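Local coordinates for uncharacterized ParM protein (Staphylococcus aureus, PDB 3JS6) that probably forms dynamic actin-like filaments that segregate plasmid DNA, as a ParM protein of the actin ATPase superfamily, at residues N47-S52 against D71-T76; F25-R30 against I100-R105. All blocks are in the same frame, centred on the assembly; numbering follows the deposited sequence.

Both contacts lie in the N-terminal part of this actin-like chain, on the same side of its centre. Their centres are about 14 Å apart. Interaction 1 is a surface contact between a loop and a short helix. Interaction 2 is partly buried and packs a helix against a sheet strand. In sequence, both segments of interaction 1 fall between the two of interaction 2. Two polar links join the contacts. Asp71 OD1 makes a salt bridge with Arg30 NH2 at 3.0 Å. Ser52 OG and Arg105 NH1, also 3.0 Å apart, probably form a hydrogen bond. The structure is the apo form, and neither contact includes a ligand.

Interaction 1 (N47-S52 against D71-T76); sequences NKLDVS and DKTTNT
Leu49 is the first residue of 47-52 to meet 71-76, and it does so with one methyl branch. Its CD1 lies 3.7 Å from the backbone oxygen Lys72 O. The same methyl is 3.8 Å from Lys72 CB and 3.9 Å from Thr73 CB. It therefore rests on the backbone and the side-chain roots of Lys72 and Thr73, in the short helix 70-73. The CG of Leu49 stands anti to its own carbonyl carbon (chi1 -58°), and this sends the branch across to Lys72. Lys72 meets the leucine with the root of its side chain. Beyond CG the lysine chain is extended and carries its amino group away from the contact. That group has a long, weak ion pair with Asp69.

Asp50 follows at the centre of an inverse gamma turn. A weak backbone bond closes it, from Val51 N to Leu49 O at 2.9 Å. The turn separates the two apolar side chains that touch Lys72 and Thr73. Asp50 is also tied by its backbone N to the carboxylate of Asp69, and by OD2 to Asn68.

Val51 makes the second touch. Its CG1 meets Thr73 CG2 at 3.9 Å, and the two side chains cross at a slant. On both residues the touching methyl sits between backbone N and carbonyl carbon. Thr73 offers CB to the leucine and CG2 to the valine. Apart from the methyl lying near Lys72 O, the touches are between carbons. Lys72 is solvent-exposed and the other three residues are partly so.

Ser52 then begins strand 52-56, which pairs with strand 64-66. The contact joins the loop leading into that strand to the helix and turn following its antiparallel partner. It is mostly apolar surface packing within the actin-like N-terminal fold, about 22 Å from the centre of the chain.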
ATOM      1  N   ASN A  47     -15.614  21.325 -13.923  1.00 30.95           N
ATOM      2  CA  ASN A  47     -15.345  20.826 -12.578  1.00 33.52           C
ATOM      3  C   ASN A  47     -13.851  20.604 -12.349  1.00 36.90           C
ATOM      4  O   ASN A  47     -13.179  20.004 -13.186  1.00 31.31           O
ATOM      5  CB  ASN A  47     -16.067  19.507 -12.331  1.00 35.73           C
ATOM      6  CG  ASN A  47     -17.560  19.650 -12.401  1.00 36.31           C
ATOM      7  OD1 ASN A  47     -18.094  20.159 -13.387  1.00 30.59           O
ATOM      8  ND2 ASN A  47     -18.252  19.198 -11.359  1.00 27.09           N
ATOM      9  N   LYS A  48     -13.342  21.102 -11.220  1.00 29.81           N
ATOM     10  CA  LYS A  48     -11.933  20.918 -10.866  1.00 35.16           C
ATOM     11  C   LYS A  48     -11.868  19.533 -10.245  1.00 29.01           C
ATOM     12  O   LYS A  48     -12.275  19.335  -9.093  1.00 34.63           O
ATOM     13  CB  LYS A  48     -11.485  21.962  -9.843  1.00 41.01           C
ATOM     14  CG  LYS A  48     -11.502  23.389 -10.371  1.00 48.24           C
ATOM     15  CD  LYS A  48     -10.771  23.511 -11.708  1.00 51.22           C
ATOM     16  CE  LYS A  48      -9.316  23.077 -11.600  1.00 50.98           C
ATOM     17  NZ  LYS A  48      -8.602  23.224 -12.901  1.00 53.72           N
ATOM     18  N   LEU A  49     -11.373  18.578 -11.015  1.00 24.86           N
ATOM     19  CA  LEU A  49     -11.312  17.192 -10.569  1.00 20.85           C
ATOM     20  C   LEU A  49      -9.970  16.792  -9.974  1.00 29.59           C
ATOM     21  O   LEU A  49      -8.926  17.378 -10.290  1.00 30.85           O
ATOM     22  CB  LEU A  49     -11.642  16.271 -11.746  1.00 27.39           C
ATOM     23  CG  LEU A  49     -13.015  16.540 -12.381  1.00 33.01           C
ATOM     24  CD1 LEU A  49     -13.257  15.569 -13.515  1.00 34.60           C
ATOM     25  CD2 LEU A  49     -14.093  16.409 -11.345  1.00 29.33           C
ATOM     26  N   ASP A  50     -10.009  15.779  -9.116  1.00 25.11           N
ATOM     27  CA  ASP A  50      -8.797  15.282  -8.474  1.00 30.66           C
ATOM     28  C   ASP A  50      -8.143  14.267  -9.402  1.00 21.49           C
ATOM     29  O   ASP A  50      -8.213  13.043  -9.183  1.00 24.47           O
ATOM     30  CB  ASP A  50      -9.138  14.639  -7.126  1.00 35.19           C
ATOM     31  CG  ASP A  50      -7.891  14.264  -6.335  1.00 45.08           C
ATOM     32  OD1 ASP A  50      -6.787  14.692  -6.753  1.00 44.05           O
ATOM     33  OD2 ASP A  50      -8.012  13.557  -5.304  1.00 43.60           O
ATOM     34  N   VAL A  51      -7.560  14.782 -10.478  1.00 22.24           N
ATOM     35  CA  VAL A  51      -6.888  13.945 -11.465  1.00 22.31           C
ATOM     36  C   VAL A  51      -5.866  14.830 -12.178  1.00 25.48           C
ATOM     37  O   VAL A  51      -6.103  16.021 -12.371  1.00 24.39           O
ATOM     38  CB  VAL A  51      -7.917  13.345 -12.477  1.00 27.81           C
ATOM     39  CG1 VAL A  51      -8.593  14.454 -13.265  1.00 21.66           C
ATOM     40  CG2 VAL A  51      -7.217  12.373 -13.436  1.00 30.13           C
ATOM     41  N   SER A  52      -4.727  14.258 -12.551  1.00 21.14           N
ATOM     42  CA  SER A  52      -3.681  15.018 -13.228  1.00 24.28           C
ATOM     43  C   SER A  52      -3.257  14.420 -14.562  1.00 21.80           C
ATOM     44  O   SER A  52      -3.546  13.265 -14.864  1.00 24.05           O
ATOM     45  CB  SER A  52      -2.449  15.138 -12.321  1.00 22.21           C
ATOM     46  OG  SER A  52      -2.744  15.878 -11.158  1.00 26.75           O
ATOM     47  N   ASP A  71     -12.166   8.448 -13.588  1.00 25.99           N
ATOM     48  CA  ASP A  71     -13.351   8.090 -14.360  1.00 29.20           C
ATOM     49  C   ASP A  71     -14.348   9.222 -14.576  1.00 31.39           C
ATOM     50  O   ASP A  71     -15.292   9.086 -15.364  1.00 30.31           O
ATOM     51  CB  ASP A  71     -14.013   6.853 -13.729  1.00 25.72           C
ATOM     52  CG  ASP A  71     -13.043   5.671 -13.615  1.00 40.09           C
ATOM     53  OD1 ASP A  71     -12.178   5.483 -14.512  1.00 32.05           O
ATOM     54  OD2 ASP A  71     -13.143   4.922 -12.623  1.00 42.95           O
ATOM     55  N   LYS A  72     -14.133  10.339 -13.881  1.00 27.12           N
ATOM     56  CA  LYS A  72     -14.985  11.516 -14.055  1.00 30.09           C
ATOM     57  C   LYS A  72     -14.448  12.375 -15.198  1.00 29.83           C
ATOM     58  O   LYS A  72     -15.127  13.299 -15.684  1.00 27.89           O
ATOM     59  CB  LYS A  72     -15.039  12.344 -12.763  1.00 27.53           C
ATOM     60  CG  LYS A  72     -15.795  11.636 -11.650  1.00 31.44           C
ATOM     61  CD  LYS A  72     -15.979  12.476 -10.392  1.00 33.10           C
ATOM     62  CE  LYS A  72     -16.644  11.621  -9.313  1.00 35.49           C
ATOM     63  NZ  LYS A  72     -16.908  12.364  -8.050  1.00 51.89           N
ATOM     64  N   THR A  73     -13.243  12.066 -15.670  1.00 29.84           N
ATOM     65  CA  THR A  73     -12.689  12.872 -16.754  1.00 26.92           C
ATOM     66  C   THR A  73     -12.427  12.111 -18.041  1.00 24.95           C
ATOM     67  O   THR A  73     -12.173  12.709 -19.092  1.00 30.97           O
ATOM     68  CB  THR A  73     -11.380  13.605 -16.304  1.00 34.72           C
ATOM     69  OG1 THR A  73     -11.166  14.743 -17.141  1.00 38.09           O
ATOM     70  CG2 THR A  73     -10.170  12.694 -16.420  1.00 29.13           C
ATOM     71  N   THR A  74     -12.510  10.791 -17.988  1.00 22.47           N
ATOM     72  CA  THR A  74     -12.244  10.013 -19.176  1.00 29.25           C
ATOM     73  C   THR A  74     -12.973   8.683 -19.108  1.00 28.00           C
ATOM     74  O   THR A  74     -13.475   8.283 -18.057  1.00 28.83           O
ATOM     75  CB  THR A  74     -10.712   9.763 -19.315  1.00 30.99           C
ATOM     76  OG1 THR A  74     -10.429   9.057 -20.533  1.00 29.99           O
ATOM     77  CG2 THR A  74     -10.212   8.928 -18.132  1.00 27.94           C
ATOM     78  N   ASN A  75     -12.992   7.994 -20.224  1.00 29.52           N
ATOM     79  CA  ASN A  75     -13.628   6.732 -20.273  1.00 27.76           C
ATOM     80  C   ASN A  75     -12.517   5.706 -20.467  1.00 31.74           C
ATOM     81  O   ASN A  75     -12.748   4.506 -20.426  1.00 32.45           O
ATOM     82  CB  ASN A  75     -14.672   6.688 -21.404  1.00 33.70           C
ATOM     83  CG  ASN A  75     -15.911   7.470 -21.036  1.00 28.67           C
ATOM     84  OD1 ASN A  75     -16.634   7.089 -20.118  1.00 37.46           O
ATOM     85  ND2 ASN A  75     -16.149   8.567 -21.750  1.00 41.43           N
ATOM     86  N   THR A  76     -11.228   6.218 -20.657  1.00 28.57           N
ATOM     87  CA  THR A  76     -10.031   5.330 -20.889  1.00 34.59           C
ATOM     88  C   THR A  76      -9.512   4.628 -19.630  1.00 29.07           C
ATOM     89  O   THR A  76      -8.613   3.804 -19.740  1.00 28.45           O
ATOM     90  CB  THR A  76      -8.853   6.118 -21.533  1.00 40.40           C
ATOM     91  OG1 THR A  76      -8.450   7.174 -20.642  1.00 28.67           O
ATOM     92  CG2 THR A  76      -9.271   6.701 -22.865  1.00 30.20           C
TER

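Interaction 2 (F25-R30 against I100-R105); sequences FVIPSR and IGLLAR
The ring of Phe25 takes the position between its backbone N and carbonyl carbon (chi1 74°), which brings it toward helix 90-104. Leu102 on that helix has an unusual first torsion (chi1 -99°), and its CD1 lies over one face of the ring. This methyl is 3.8 Å from the ring centroid and 10° off the normal, a CH-pi contact almost straight above the centre. Leu103 comes from another direction. Its CD2 meets the ring edge near the plane, 3.5 Å from Phe25 CE2. The two leucines thus hold a face and an edge of one ring.

Ile27, two residues along the strand, also points at the helix. Its CD1 meets Leu102 CD1 tip to tip at 3.4 Å, tighter than usual for two methyl carbons. Leu102 CD1 is therefore shared between the aromatic face and the isoleucine end.

Strand 25-28 and helix 100-104 run roughly antiparallel, with axes 10.9 Å apart. Leu103 also packs on strands 4-11 and 15-20, so the contact belongs to a larger helix-on-sheet layer of the actin-like domain. The touching groups are all hydrocarbon. Cohesion therefore probably comes from burial of apolar surface and dispersion, including the CH-pi contact, and the fit depends on shape rather than on polar bonds between the two segments.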
ATOM      1  N   PHE A  25      -0.843  10.548  -0.668  1.00 20.50           N
ATOM      2  CA  PHE A  25      -1.988  10.265  -1.528  1.00 21.45           C
ATOM      3  C   PHE A  25      -2.327   8.791  -1.526  1.00 21.54           C
ATOM      4  O   PHE A  25      -1.478   7.958  -1.222  1.00 22.25           O
ATOM      5  CB  PHE A  25      -1.733  10.746  -2.982  1.00 25.72           C
ATOM      6  CG  PHE A  25      -0.773   9.879  -3.772  1.00 23.61           C
ATOM      7  CD1 PHE A  25      -1.172   8.637  -4.278  1.00 16.12           C
ATOM      8  CD2 PHE A  25       0.542  10.311  -4.003  1.00 22.15           C
ATOM      9  CE1 PHE A  25      -0.292   7.832  -4.999  1.00 23.40           C
ATOM     10  CE2 PHE A  25       1.435   9.526  -4.715  1.00 24.12           C
ATOM     11  CZ  PHE A  25       1.020   8.274  -5.221  1.00 32.07           C
ATOM     12  N   VAL A  26      -3.587   8.473  -1.832  1.00 20.79           N
ATOM     13  CA  VAL A  26      -4.041   7.093  -1.950  1.00 21.75           C
ATOM     14  C   VAL A  26      -5.060   7.166  -3.104  1.00 18.66           C
ATOM     15  O   VAL A  26      -6.026   7.895  -3.045  1.00 23.71           O
ATOM     16  CB  VAL A  26      -4.643   6.536  -0.622  1.00 23.14           C
ATOM     17  CG1 VAL A  26      -5.724   7.472  -0.065  1.00 25.09           C
ATOM     18  CG2 VAL A  26      -5.173   5.097  -0.877  1.00 18.55           C
ATOM     19  N   ILE A  27      -4.752   6.456  -4.182  1.00 20.39           N
ATOM     20  CA  ILE A  27      -5.518   6.484  -5.427  1.00 21.55           C
ATOM     21  C   ILE A  27      -5.626   5.075  -5.961  1.00 25.61           C
ATOM     22  O   ILE A  27      -4.674   4.287  -5.832  1.00 21.74           O
ATOM     23  CB  ILE A  27      -4.738   7.363  -6.464  1.00 23.99           C
ATOM     24  CG1 ILE A  27      -4.610   8.793  -5.911  1.00 27.60           C
ATOM     25  CG2 ILE A  27      -5.413   7.342  -7.852  1.00 20.27           C
ATOM     26  CD1 ILE A  27      -3.573   9.667  -6.622  1.00 20.04           C
ATOM     27  N   PRO A  28      -6.781   4.729  -6.569  1.00 27.40           N
ATOM     28  CA  PRO A  28      -6.975   3.391  -7.129  1.00 24.49           C
ATOM     29  C   PRO A  28      -5.905   3.088  -8.167  1.00 23.89           C
ATOM     30  O   PRO A  28      -5.489   3.964  -8.911  1.00 22.21           O
ATOM     31  CB  PRO A  28      -8.366   3.475  -7.762  1.00 29.82           C
ATOM     32  CG  PRO A  28      -9.086   4.434  -6.858  1.00 28.31           C
ATOM     33  CD  PRO A  28      -8.031   5.516  -6.638  1.00 26.98           C
ATOM     34  N   SER A  29      -5.465   1.836  -8.213  1.00 19.06           N
ATOM     35  CA  SER A  29      -4.438   1.422  -9.157  1.00 24.07           C
ATOM     36  C   SER A  29      -5.057   1.281 -10.556  1.00 28.78           C
ATOM     37  O   SER A  29      -5.226   0.181 -11.059  1.00 23.88           O
ATOM     38  CB  SER A  29      -3.835   0.096  -8.673  1.00 33.75           C
ATOM     39  OG  SER A  29      -2.898  -0.415  -9.594  1.00 43.58           O
ATOM     40  N   ARG A  30      -5.407   2.419 -11.153  1.00 27.64           N
ATOM     41  CA  ARG A  30      -6.042   2.500 -12.470  1.00 22.32           C
ATOM     42  C   ARG A  30      -5.370   3.643 -13.191  1.00 18.86           C
ATOM     43  O   ARG A  30      -4.938   4.597 -12.569  1.00 22.29           O
ATOM     44  CB  ARG A  30      -7.540   2.865 -12.356  1.00 22.50           C
ATOM     45  CG  ARG A  30      -8.445   1.790 -11.781  1.00 40.58           C
ATOM     46  CD  ARG A  30      -9.855   2.339 -11.502  1.00 34.50           C
ATOM     47  NE  ARG A  30     -10.552   2.806 -12.705  1.00 30.26           N
ATOM     48  CZ  ARG A  30     -10.946   2.014 -13.697  1.00 42.38           C
ATOM     49  NH1 ARG A  30     -10.700   0.708 -13.645  1.00 30.77           N
ATOM     50  NH2 ARG A  30     -11.616   2.517 -14.724  1.00 37.62           N
ATOM     51  N   ILE A 100       5.396   8.449  -9.150  1.00 17.74           N
ATOM     52  CA  ILE A 100       6.614   9.187  -8.856  1.00 17.04           C
ATOM     53  C   ILE A 100       6.360  10.655  -9.202  1.00 17.31           C
ATOM     54  O   ILE A 100       6.712  11.560  -8.440  1.00 20.45           O
ATOM     55  CB  ILE A 100       7.800   8.622  -9.667  1.00 17.56           C
ATOM     56  CG1 ILE A 100       8.242   7.293  -9.025  1.00 17.03           C
ATOM     57  CG2 ILE A 100       8.927   9.660  -9.734  1.00 24.47           C
ATOM     58  CD1 ILE A 100       9.321   6.536  -9.789  1.00 22.41           C
ATOM     59  N   GLY A 101       5.712  10.894 -10.340  1.00 17.89           N
ATOM     60  CA  GLY A 101       5.425  12.259 -10.745  1.00 22.36           C
ATOM     61  C   GLY A 101       4.567  13.042  -9.759  1.00 25.24           C
ATOM     62  O   GLY A 101       4.815  14.234  -9.522  1.00 19.78           O
ATOM     63  N   LEU A 102       3.559  12.391  -9.180  1.00 23.34           N
ATOM     64  CA  LEU A 102       2.673  13.056  -8.215  1.00 24.35           C
ATOM     65  C   LEU A 102       3.467  13.496  -6.993  1.00 22.42           C
ATOM     66  O   LEU A 102       3.223  14.563  -6.439  1.00 21.63           O
ATOM     67  CB  LEU A 102       1.547  12.130  -7.734  1.00 26.16           C
ATOM     68  CG  LEU A 102       0.144  12.197  -8.338  1.00 34.69           C
ATOM     69  CD1 LEU A 102      -0.780  11.325  -7.457  1.00 25.49           C
ATOM     70  CD2 LEU A 102      -0.382  13.654  -8.402  1.00 25.16           C
ATOM     71  N   LEU A 103       4.388  12.651  -6.548  1.00 19.72           N
ATOM     72  CA  LEU A 103       5.199  13.021  -5.404  1.00 22.09           C
ATOM     73  C   LEU A 103       6.164  14.149  -5.795  1.00 18.22           C
ATOM     74  O   LEU A 103       6.352  15.096  -5.016  1.00 18.56           O
ATOM     75  CB  LEU A 103       5.958  11.817  -4.847  1.00 13.99           C
ATOM     76  CG  LEU A 103       5.090  10.669  -4.269  1.00 19.28           C
ATOM     77  CD1 LEU A 103       5.996   9.613  -3.618  1.00 16.85           C
ATOM     78  CD2 LEU A 103       4.091  11.201  -3.225  1.00 16.78           C
ATOM     79  N   ALA A 104       6.722  14.082  -7.008  1.00 16.08           N
ATOM     80  CA  ALA A 104       7.652  15.114  -7.477  1.00 21.13           C
ATOM     81  C   ALA A 104       6.976  16.477  -7.541  1.00 23.49           C
ATOM     82  O   ALA A 104       7.591  17.506  -7.241  1.00 21.06           O
ATOM     83  CB  ALA A 104       8.241  14.740  -8.876  1.00 17.62           C
ATOM     84  N   ARG A 105       5.700  16.489  -7.907  1.00 15.83           N
ATOM     85  CA  ARG A 105       4.977  17.739  -8.015  1.00 22.39           C
ATOM     86  C   ARG A 105       4.867  18.443  -6.655  1.00 24.38           C
ATOM     87  O   ARG A 105       4.621  19.641  -6.594  1.00 21.88           O
ATOM     88  CB  ARG A 105       3.577  17.499  -8.590  1.00 17.65           C
ATOM     89  CG  ARG A 105       2.896  18.777  -9.100  1.00 31.18           C
ATOM     90  CD  ARG A 105       1.736  19.160  -8.194  1.00 41.45           C
ATOM     91  NE  ARG A 105       0.721  18.105  -8.146  1.00 41.04           N
ATOM     92  CZ  ARG A 105      -0.215  17.923  -9.072  1.00 49.49           C
ATOM     93  NH1 ARG A 105      -1.088  16.930  -8.944  1.00 46.87           N
ATOM     94  NH2 ARG A 105      -0.298  18.748 -10.111  1.00 39.61           N
TER